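TRNA (adenine(58)-N(1))-methyltransferase TrmI (Thermus thermophilus, PDB 2PWY) catalyses the S-adenosyl-L-methionine-dependent methylation of N1 of adenosine 58 in tRNA and is required for growth at extreme temperatures. Local coordinates at residues 18-23 with 30-35; 112-117 with 122-127; 225-230 with 236-241. One frame throughout, in Å; residues are numbered along the deposited sequence.

Contact 1: residues 18-23 with 30-35; sequences RAYLVF and FHHHKG
Tyr20 and Val22, on strand 19-22 of the small N-terminal domain, meet Phe30 and His32, where the chain leaves the short strand 29-30 for a type I beta turn from His32 to Gly35. The two backbones stay well apart, the nearest CA atoms, those of Val22 and Phe30, being 7.7 Å from each other, so side chains alone bridge the gap. They form an aromatic cluster at one margin of the four-stranded antiparallel sheet of this domain, in which 19-22 is an outermost strand.

Phe30 is the buried centre. Its ring, carried inward because CG lies opposite the backbone N (chi1 175°), turns its edge to the face of Tyr20, an edge-to-face pair with ring planes at 71°. The leading atom, Phe30 CZ, stands 3.6 Å from Tyr20 CG, over the rim of the tyrosine ring rather than its middle. Nearer the base of the phenylalanine ring, Val22 CG2 lies 3.6 Å from Phe30 CD1, and Leu12 of strand 10-13 touches both Val22 and Phe30.

The polar end of the cluster is organised by Asp14, whose OD2 is hydrogen-bonded to both Tyr20 OH and His32 NE2. Both side chains thus converge on one carboxylate oxygen, crossing at about a right angle, with Tyr20 OH 3.6 Å from His32 NE2, beyond a direct bond.

Contact 2: residues 112-117 with 122-127; sequences LFLARA and GLVESY
Val124 of strand 123-128 packs against Leu114 and Ala115 of helix 109-118, within the beta-alpha-beta unit 99-103, 109-118, 123-128 of the Rossmann-like methyltransferase domain. The closest CA atoms, those of Ala115 and Val124, are 6.1 Å apart, close enough for a valine methyl to touch the helix backbone itself.

The CB of Val124 points toward the helix, and its two methyls take different tasks. CG2, anti to the carbonyl carbon, goes straight to the helix backbone: Val124 CG2 lies 3.6 Å from Ala115 N and 3.7 Å from Leu114 C, against the peptide joining the two residues. From there Val124 CG2 also touches both flanking side chains, with Leu114 CB at 3.9 Å and Ala115 CB at 4.1 Å. Val124 CG1, anti to the backbone N (chi1 -179°), reaches Leu114 CD1 at 4.1 Å, the two side chains crossing at about a right angle.

Leu114 also touches Glu102 of strand 99-103, and Val100 of that strand packs on Val124; Ala115 meets Val150 of strand 150-154. Leu110, a residue of the S-adenosyl-L-methionine site, lies one helical turn before Leu114, their side chains about 4 Å apart. The side chains that meet are all apolar and their residues buried, so the hold comes from shape and exclusion of water, and the small Ala115 is consistent with the helix's close approach to the strand.

Contact 3: residues 225-230 with 236-241; sequences GWREWE and AHPRFQ
Trp229 and Pro238 form a non-hydrogen-bonded pair in the antiparallel beta hairpin of strands 216-232 and 235-243, their CA atoms 3.9 Å apart. Backbone bonds secure the register: Glu230 and His237 are joined both ways, Glu230 N to His237 O at 2.8 Å and His237 N to Glu230 O at 3.0 Å, while Arg239 N gives a nearly straight bond to Glu228 O at 2.8 Å.

Van der Waals packing centres on the proline. Its CD sits 3.6 Å over the centroid of the six-membered ring of Trp229, only 2° off the normal, a CH-pi contact. Pro238 CB covers one face of the flat, charged Arg227 guanidinium, 3.4 Å from Arg227 NH2. Replacing Trp229 by an alanine is likely to strip Pro238 of its aromatic cover and leave Glu223 of the second subunit without the indole N-H.

Among polar side chains, His237 ND1 donates to Pro238 O at 2.7 Å, above the carbonyl plane; this bond, with CG of His237 placed between the backbone N and the carbonyl carbon (chi1 55°), helps hold the imidazole's rotation. A water links Glu230 OE1 to Phe240 N.

Other subunits pack against the hairpin: Arg227 and Glu228 form salt bridges with Glu223 of the third and Arg220 of the second, and residues 225-228 pair antiparallel with a strand of the second, continuing the sheet across the interface. Within the chain, Trp226 rests on helix 82-91.

The three contacts follow one another along the chain without overlap. Contact 1 belongs to the N-terminal domain, which may take part in tRNA recognition; contacts 2 and 3 lie in the catalytic domain and both reach its eight-stranded mixed sheet. Contact 2 lies in the parallel part, on strand 123-128, near the cofactor pocket, whereas contact 3 occupies the hairpin at the far margin, where strand 235-243 is outermost within the chain. Their centres are about 31 Å apart, and contact 1 lies about 27 Å from contact 3, centre to centre. Both touch the second subunit, contact 2 through helix 109-118 and contact 3 through the hairpin, so both lie at subunit interfaces of the homotetramer.

Contact 1: residues 18-23 with 30-35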
loop_
_atom_site.group_PDB
_atom_site.type_symbol
_atom_site.label_atom_id
_atom_site.label_comp_id
_atom_site.label_asym_id
_atom_site.label_seq_id
_atom_site.Cartn_x
_atom_site.Cartn_y
_atom_site.Cartn_z
ATOM N N ARG A 18 -8.752 18.152 18.151
ATOM C CA ARG A 18 -7.475 18.279 18.852
ATOM C C ARG A 18 -7.504 17.459 20.146
ATOM O O ARG A 18 -8.500 17.474 20.869
ATOM C CB ARG A 18 -7.165 19.748 19.154
ATOM N N ALA A 19 -6.416 16.747 20.425
ATOM C CA ALA A 19 -6.325 15.885 21.610
ATOM C C ALA A 19 -5.329 16.421 22.634
ATOM O O ALA A 19 -4.278 16.958 22.275
ATOM C CB ALA A 19 -5.960 14.462 21.212
ATOM N N TYR A 20 -5.673 16.269 23.910
ATOM C CA TYR A 20 -4.866 16.786 25.008
ATOM C C TYR A 20 -4.792 15.759 26.116
ATOM O O TYR A 20 -5.820 15.270 26.583
ATOM C CB TYR A 20 -5.480 18.063 25.584
ATOM C CG TYR A 20 -5.837 19.119 24.565
ATOM C CD1 TYR A 20 -4.961 20.171 24.288
ATOM C CD2 TYR A 20 -7.057 19.077 23.888
ATOM C CE1 TYR A 20 -5.289 21.150 23.350
ATOM C CE2 TYR A 20 -7.393 20.056 22.949
ATOM C CZ TYR A 20 -6.503 21.085 22.688
ATOM O OH TYR A 20 -6.830 22.053 21.755
ATOM N N LEU A 21 -3.573 15.459 26.546
ATOM C CA LEU A 21 -3.355 14.537 27.640
ATOM C C LEU A 21 -3.302 15.341 28.930
ATOM O O LEU A 21 -2.534 16.303 29.054
ATOM C CB LEU A 21 -2.061 13.745 27.407
ATOM C CG LEU A 21 -1.806 12.411 28.103
ATOM C CD1 LEU A 21 -2.883 11.352 27.826
ATOM C CD2 LEU A 21 -0.444 11.892 27.665
ATOM N N VAL A 22 -4.148 14.964 29.878
ATOM C CA VAL A 22 -4.284 15.699 31.131
ATOM C C VAL A 22 -4.074 14.739 32.294
ATOM O O VAL A 22 -4.635 13.642 32.321
ATOM C CB VAL A 22 -5.659 16.418 31.215
ATOM C CG1 VAL A 22 -5.848 17.106 32.564
ATOM C CG2 VAL A 22 -5.806 17.421 30.066
ATOM N N PHE A 23 -3.223 15.148 33.229
ATOM C CA PHE A 23 -2.978 14.391 34.446
ATOM C C PHE A 23 -3.712 15.140 35.561
ATOM O O PHE A 23 -3.209 16.140 36.082
ATOM C CB PHE A 23 -1.473 14.270 34.712
ATOM C CG PHE A 23 -0.721 13.561 33.610
ATOM C CD1 PHE A 23 -0.463 12.196 33.692
ATOM C CD2 PHE A 23 -0.296 14.257 32.478
ATOM C CE1 PHE A 23 0.221 11.530 32.660
ATOM C CE2 PHE A 23 0.386 13.607 31.439
ATOM C CZ PHE A 23 0.647 12.240 31.529
ATOM N N PHE A 30 -7.680 22.908 33.305
ATOM C CA PHE A 30 -7.342 22.709 31.904
ATOM C C PHE A 30 -7.667 23.988 31.165
ATOM O O PHE A 30 -8.804 24.451 31.198
ATOM C CB PHE A 30 -8.141 21.534 31.305
ATOM C CG PHE A 30 -7.930 21.347 29.821
ATOM C CD1 PHE A 30 -6.718 20.865 29.338
ATOM C CD2 PHE A 30 -8.937 21.668 28.911
ATOM C CE1 PHE A 30 -6.508 20.691 27.968
ATOM C CE2 PHE A 30 -8.737 21.497 27.529
ATOM C CZ PHE A 30 -7.523 21.013 27.066
ATOM N N HIS A 31 -6.667 24.564 30.505
ATOM C CA HIS A 31 -6.854 25.811 29.773
ATOM C C HIS A 31 -7.115 25.525 28.310
ATOM O O HIS A 31 -6.473 24.657 27.711
ATOM C CB HIS A 31 -5.644 26.733 29.945
ATOM C CG HIS A 31 -5.389 27.117 31.368
ATOM N ND1 HIS A 31 -6.058 28.149 31.991
ATOM C CD2 HIS A 31 -4.559 26.589 32.300
ATOM C CE1 HIS A 31 -5.644 28.248 33.242
ATOM N NE2 HIS A 31 -4.738 27.311 33.457
ATOM N N HIS A 32 -8.074 26.251 27.741
ATOM C CA HIS A 32 -8.505 26.027 26.366
ATOM C C HIS A 32 -9.181 27.291 25.856
ATOM O O HIS A 32 -9.850 27.984 26.628
ATOM C CB HIS A 32 -9.468 24.838 26.303
ATOM C CG HIS A 32 -9.782 24.387 24.914
ATOM N ND1 HIS A 32 -10.807 24.935 24.171
ATOM C CD2 HIS A 32 -9.210 23.444 24.132
ATOM C CE1 HIS A 32 -10.851 24.345 22.989
ATOM N NE2 HIS A 32 -9.895 23.434 22.942
ATOM N N HIS A 33 -9.021 27.576 24.563
ATOM C CA HIS A 33 -9.449 28.867 24.002
ATOM C C HIS A 33 -10.951 29.187 24.118
ATOM O O HIS A 33 -11.339 30.360 24.198
ATOM C CB HIS A 33 -8.917 29.079 22.573
ATOM C CG HIS A 33 -9.649 28.307 21.517
ATOM N ND1 HIS A 33 -9.480 26.950 21.329
ATOM C CD2 HIS A 33 -10.528 28.711 20.567
ATOM C CE1 HIS A 33 -10.237 26.549 20.322
ATOM N NE2 HIS A 33 -10.883 27.599 19.841
ATOM N N LYS A 34 -11.788 28.158 24.144
ATOM C CA LYS A 34 -13.226 28.384 24.318
ATOM C C LYS A 34 -13.717 28.095 25.739
ATOM O O LYS A 34 -14.901 27.853 25.963
ATOM C CB LYS A 34 -14.039 27.624 23.266
ATOM C CG LYS A 34 -14.047 28.303 21.888
ATOM C CD LYS A 34 -15.278 27.902 21.087
ATOM C CE LYS A 34 -15.067 28.016 19.583
ATOM N NZ LYS A 34 -15.049 29.429 19.110
ATOM N N GLY A 35 -12.807 28.154 26.706
ATOM C CA GLY A 35 -13.204 28.012 28.099
ATOM C C GLY A 35 -12.345 27.032 28.865
ATOM O O GLY A 35 -12.175 25.874 28.450
#

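Contact 2: residues 112-117 with 122-127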
loop_
_atom_site.group_PDB
_atom_site.type_symbol
_atom_site.label_atom_id
_atom_site.label_comp_id
_atom_site.label_asym_id
_atom_site.label_seq_id
_atom_site.Cartn_x
_atom_site.Cartn_y
_atom_site.Cartn_z
ATOM N N LEU A 112 5.758 -0.294 27.142
ATOM C CA LEU A 112 4.379 -0.487 27.576
ATOM C C LEU A 112 3.681 -1.634 26.845
ATOM O O LEU A 112 2.985 -2.442 27.475
ATOM C CB LEU A 112 3.605 0.829 27.445
ATOM C CG LEU A 112 3.934 1.860 28.540
ATOM C CD1 LEU A 112 3.452 3.238 28.111
ATOM C CD2 LEU A 112 3.324 1.454 29.918
ATOM N N PHE A 113 3.894 -1.727 25.532
ATOM C CA PHE A 113 3.330 -2.824 24.736
ATOM C C PHE A 113 3.879 -4.172 25.219
ATOM O O PHE A 113 3.127 -5.140 25.435
ATOM C CB PHE A 113 3.625 -2.622 23.245
ATOM C CG PHE A 113 2.603 -1.762 22.554
ATOM C CD1 PHE A 113 2.666 -0.375 22.645
ATOM C CD2 PHE A 113 1.556 -2.354 21.838
ATOM C CE1 PHE A 113 1.690 0.438 22.013
ATOM C CE2 PHE A 113 0.586 -1.559 21.206
ATOM C CZ PHE A 113 0.651 -0.171 21.296
ATOM N N LEU A 114 5.192 -4.223 25.418
ATOM C CA LEU A 114 5.856 -5.439 25.917
ATOM C C LEU A 114 5.337 -5.855 27.307
ATOM O O LEU A 114 5.092 -7.043 27.578
ATOM C CB LEU A 114 7.383 -5.235 25.950
ATOM C CG LEU A 114 8.102 -4.959 24.612
ATOM C CD1 LEU A 114 9.589 -4.691 24.890
ATOM C CD2 LEU A 114 7.912 -6.085 23.600
ATOM N N ALA A 115 5.153 -4.863 28.173
ATOM C CA ALA A 115 4.713 -5.093 29.554
ATOM C C ALA A 115 3.285 -5.645 29.627
ATOM O O ALA A 115 3.011 -6.528 30.424
ATOM C CB ALA A 115 4.855 -3.801 30.374
ATOM N N ARG A 116 2.382 -5.138 28.785
ATOM C CA ARG A 116 1.039 -5.727 28.665
ATOM C C ARG A 116 1.094 -7.166 28.224
ATOM O O ARG A 116 0.348 -8.005 28.750
ATOM C CB ARG A 116 0.198 -4.982 27.644
ATOM C CG ARG A 116 -0.400 -3.691 28.143
ATOM C CD ARG A 116 -1.375 -3.187 27.105
ATOM N NE ARG A 116 -2.146 -2.081 27.638
ATOM C CZ ARG A 116 -3.111 -1.449 26.980
ATOM N NH1 ARG A 116 -3.428 -1.808 25.741
ATOM N NH2 ARG A 116 -3.752 -0.449 27.581
ATOM N N ALA A 117 1.939 -7.444 27.224
ATOM C CA ALA A 117 2.011 -8.772 26.626
ATOM C C ALA A 117 2.490 -9.850 27.590
ATOM O O ALA A 117 1.960 -10.952 27.588
ATOM C CB ALA A 117 2.875 -8.754 25.369
ATOM N N GLY A 122 5.242 -12.029 34.079
ATOM C CA GLY A 122 6.325 -11.926 33.108
ATOM C C GLY A 122 7.343 -10.865 33.489
ATOM O O GLY A 122 7.316 -10.321 34.606
ATOM N N LEU A 123 8.248 -10.572 32.565
ATOM C CA LEU A 123 9.294 -9.593 32.813
ATOM C C LEU A 123 9.707 -8.910 31.528
ATOM O O LEU A 123 9.931 -9.570 30.511
ATOM C CB LEU A 123 10.521 -10.280 33.437
ATOM C CG LEU A 123 11.782 -9.413 33.578
ATOM C CD1 LEU A 123 11.608 -8.347 34.674
ATOM C CD2 LEU A 123 13.019 -10.265 33.819
ATOM N N VAL A 124 9.810 -7.585 31.588
ATOM C CA VAL A 124 10.465 -6.806 30.539
ATOM C C VAL A 124 11.793 -6.333 31.156
ATOM O O VAL A 124 11.811 -5.576 32.127
ATOM C CB VAL A 124 9.596 -5.586 30.083
ATOM C CG1 VAL A 124 10.300 -4.800 28.947
ATOM C CG2 VAL A 124 8.195 -6.033 29.650
ATOM N N GLU A 125 12.901 -6.831 30.615
ATOM C CA GLU A 125 14.234 -6.450 31.058
ATOM C C GLU A 125 14.718 -5.398 30.073
ATOM O O GLU A 125 15.145 -5.734 28.975
ATOM C CB GLU A 125 15.132 -7.679 30.969
ATOM C CG GLU A 125 16.430 -7.570 31.714
ATOM C CD GLU A 125 16.283 -8.107 33.113
ATOM O OE1 GLU A 125 16.402 -9.334 33.297
ATOM O OE2 GLU A 125 16.017 -7.297 34.013
ATOM N N SER A 126 14.651 -4.126 30.459
ATOM C CA SER A 126 14.833 -3.043 29.504
ATOM C C SER A 126 16.102 -2.241 29.759
ATOM O O SER A 126 16.378 -1.859 30.901
ATOM C CB SER A 126 13.603 -2.121 29.536
ATOM O OG SER A 126 13.620 -1.212 28.453
ATOM N N TYR A 127 16.870 -1.985 28.702
ATOM C CA TYR A 127 18.154 -1.264 28.827
ATOM C C TYR A 127 18.120 0.049 28.090
ATOM O O TYR A 127 17.623 0.123 26.969
ATOM C CB TYR A 127 19.324 -2.111 28.284
ATOM C CG TYR A 127 19.663 -3.225 29.229
ATOM C CD1 TYR A 127 20.761 -3.132 30.074
ATOM C CD2 TYR A 127 18.844 -4.353 29.322
ATOM C CE1 TYR A 127 21.057 -4.156 30.978
ATOM C CE2 TYR A 127 19.130 -5.368 30.222
ATOM C CZ TYR A 127 20.227 -5.257 31.047
ATOM O OH TYR A 127 20.499 -6.266 31.944
#

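Contact 3: residues 225-230 with 236-241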
loop_
_atom_site.group_PDB
_atom_site.type_symbol
_atom_site.label_atom_id
_atom_site.label_comp_id
_atom_site.label_asym_id
_atom_site.label_seq_id
_atom_site.Cartn_x
_atom_site.Cartn_y
_atom_site.Cartn_z
ATOM N N GLY A 225 1.529 -1.436 7.608
ATOM C CA GLY A 225 0.718 -0.293 7.224
ATOM C C GLY A 225 -0.646 -0.399 7.865
ATOM O O GLY A 225 -1.293 -1.461 7.812
ATOM N N TRP A 226 -1.085 0.699 8.480
ATOM C CA TRP A 226 -2.478 0.830 8.916
ATOM C C TRP A 226 -3.058 1.967 8.092
ATOM O O TRP A 226 -2.845 3.159 8.386
ATOM C CB TRP A 226 -2.589 1.122 10.413
ATOM C CG TRP A 226 -2.338 -0.057 11.343
ATOM C CD1 TRP A 226 -1.832 -1.285 11.019
ATOM C CD2 TRP A 226 -2.561 -0.075 12.763
ATOM N NE1 TRP A 226 -1.737 -2.073 12.155
ATOM C CE2 TRP A 226 -2.180 -1.351 13.233
ATOM C CE3 TRP A 226 -3.047 0.871 13.680
ATOM C CZ2 TRP A 226 -2.272 -1.711 14.591
ATOM C CZ3 TRP A 226 -3.149 0.512 15.028
ATOM C CH2 TRP A 226 -2.758 -0.764 15.466
ATOM N N ARG A 227 -3.755 1.584 7.030
ATOM C CA ARG A 227 -4.307 2.530 6.069
ATOM C C ARG A 227 -5.644 3.012 6.589
ATOM O O ARG A 227 -6.629 2.270 6.571
ATOM C CB ARG A 227 -4.454 1.846 4.712
ATOM C CG ARG A 227 -4.969 2.723 3.589
ATOM C CD ARG A 227 -4.910 1.915 2.276
ATOM N NE ARG A 227 -5.459 2.604 1.097
ATOM C CZ ARG A 227 -4.934 3.692 0.531
ATOM N NH1 ARG A 227 -3.852 4.283 1.043
ATOM N NH2 ARG A 227 -5.511 4.208 -0.542
ATOM N N GLU A 228 -5.656 4.249 7.071
ATOM C CA GLU A 228 -6.856 4.853 7.658
ATOM C C GLU A 228 -7.822 5.373 6.602
ATOM O O GLU A 228 -7.401 5.929 5.581
ATOM C CB GLU A 228 -6.461 6.000 8.590
ATOM C CG GLU A 228 -5.430 5.607 9.655
ATOM C CD GLU A 228 -6.033 4.907 10.857
ATOM O OE1 GLU A 228 -7.272 4.922 11.020
ATOM O OE2 GLU A 228 -5.246 4.346 11.655
ATOM N N TRP A 229 -9.112 5.177 6.857
ATOM C CA TRP A 229 -10.166 5.758 6.045
ATOM C C TRP A 229 -10.836 6.915 6.764
ATOM O O TRP A 229 -10.922 6.935 8.011
ATOM C CB TRP A 229 -11.229 4.702 5.692
ATOM C CG TRP A 229 -10.831 3.727 4.629
ATOM C CD1 TRP A 229 -9.751 2.875 4.634
ATOM C CD2 TRP A 229 -11.530 3.482 3.407
ATOM N NE1 TRP A 229 -9.750 2.113 3.482
ATOM C CE2 TRP A 229 -10.826 2.469 2.712
ATOM C CE3 TRP A 229 -12.698 4.012 2.836
ATOM C CZ2 TRP A 229 -11.245 1.988 1.456
ATOM C CZ3 TRP A 229 -13.107 3.540 1.585
ATOM C CH2 TRP A 229 -12.380 2.539 0.915
ATOM N N GLU A 230 -11.310 7.871 5.967
ATOM C CA GLU A 230 -12.199 8.915 6.452
ATOM C C GLU A 230 -13.604 8.528 6.036
ATOM O O GLU A 230 -13.895 8.400 4.843
ATOM C CB GLU A 230 -11.852 10.263 5.835
ATOM C CG GLU A 230 -12.857 11.351 6.228
ATOM C CD GLU A 230 -12.519 12.720 5.676
ATOM O OE1 GLU A 230 -11.449 12.862 5.032
ATOM O OE2 GLU A 230 -13.326 13.659 5.897
ATOM N N ALA A 236 -16.551 8.716 2.069
ATOM C CA ALA A 236 -15.892 7.472 2.460
ATOM C C ALA A 236 -14.737 7.215 1.512
ATOM O O ALA A 236 -14.957 6.851 0.354
ATOM C CB ALA A 236 -16.872 6.294 2.407
ATOM N N HIS A 237 -13.514 7.409 1.994
ATOM C CA HIS A 237 -12.315 7.168 1.193
ATOM C C HIS A 237 -11.112 6.986 2.102
ATOM O O HIS A 237 -11.113 7.479 3.233
ATOM C CB HIS A 237 -12.050 8.343 0.238
ATOM C CG HIS A 237 -11.951 9.673 0.924
ATOM N ND1 HIS A 237 -10.797 10.107 1.541
ATOM C CD2 HIS A 237 -12.859 10.666 1.080
ATOM C CE1 HIS A 237 -11.003 11.303 2.065
ATOM N NE2 HIS A 237 -12.240 11.674 1.787
ATOM N N PRO A 238 -10.079 6.275 1.621
ATOM C CA PRO A 238 -8.831 6.277 2.375
ATOM C C PRO A 238 -8.388 7.718 2.622
ATOM O O PRO A 238 -8.572 8.570 1.744
ATOM C CB PRO A 238 -7.864 5.555 1.436
ATOM C CG PRO A 238 -8.736 4.643 0.653
ATOM C CD PRO A 238 -9.991 5.431 0.414
ATOM N N ARG A 239 -7.844 8.003 3.804
ATOM C CA ARG A 239 -7.443 9.373 4.135
ATOM C C ARG A 239 -6.470 9.924 3.086
ATOM O O ARG A 239 -5.581 9.205 2.606
ATOM C CB ARG A 239 -6.851 9.468 5.545
ATOM C CG ARG A 239 -7.873 9.245 6.635
ATOM C CD ARG A 239 -7.441 9.849 7.977
ATOM N NE ARG A 239 -8.398 9.483 9.027
ATOM C CZ ARG A 239 -9.553 10.110 9.243
ATOM N NH1 ARG A 239 -9.896 11.158 8.503
ATOM N NH2 ARG A 239 -10.369 9.694 10.207
ATOM N N PHE A 240 -6.668 11.186 2.714
ATOM C CA PHE A 240 -5.872 11.816 1.664
ATOM C C PHE A 240 -4.394 11.863 2.040
ATOM O O PHE A 240 -3.519 11.682 1.179
ATOM C CB PHE A 240 -6.408 13.224 1.339
ATOM C CG PHE A 240 -7.778 13.227 0.695
ATOM C CD1 PHE A 240 -8.068 12.384 -0.381
ATOM C CD2 PHE A 240 -8.769 14.097 1.149
ATOM C CE1 PHE A 240 -9.329 12.392 -0.979
ATOM C CE2 PHE A 240 -10.030 14.119 0.556
ATOM C CZ PHE A 240 -10.309 13.265 -0.517
ATOM N N GLN A 241 -4.134 12.089 3.327
ATOM C CA GLN A 241 -2.785 12.092 3.880
ATOM C C GLN A 241 -2.616 10.959 4.899
ATOM O O GLN A 241 -3.369 10.881 5.874
ATOM C CB GLN A 241 -2.490 13.451 4.534
HETATM O O HOH W 1 -8.718 12.612 4.427
#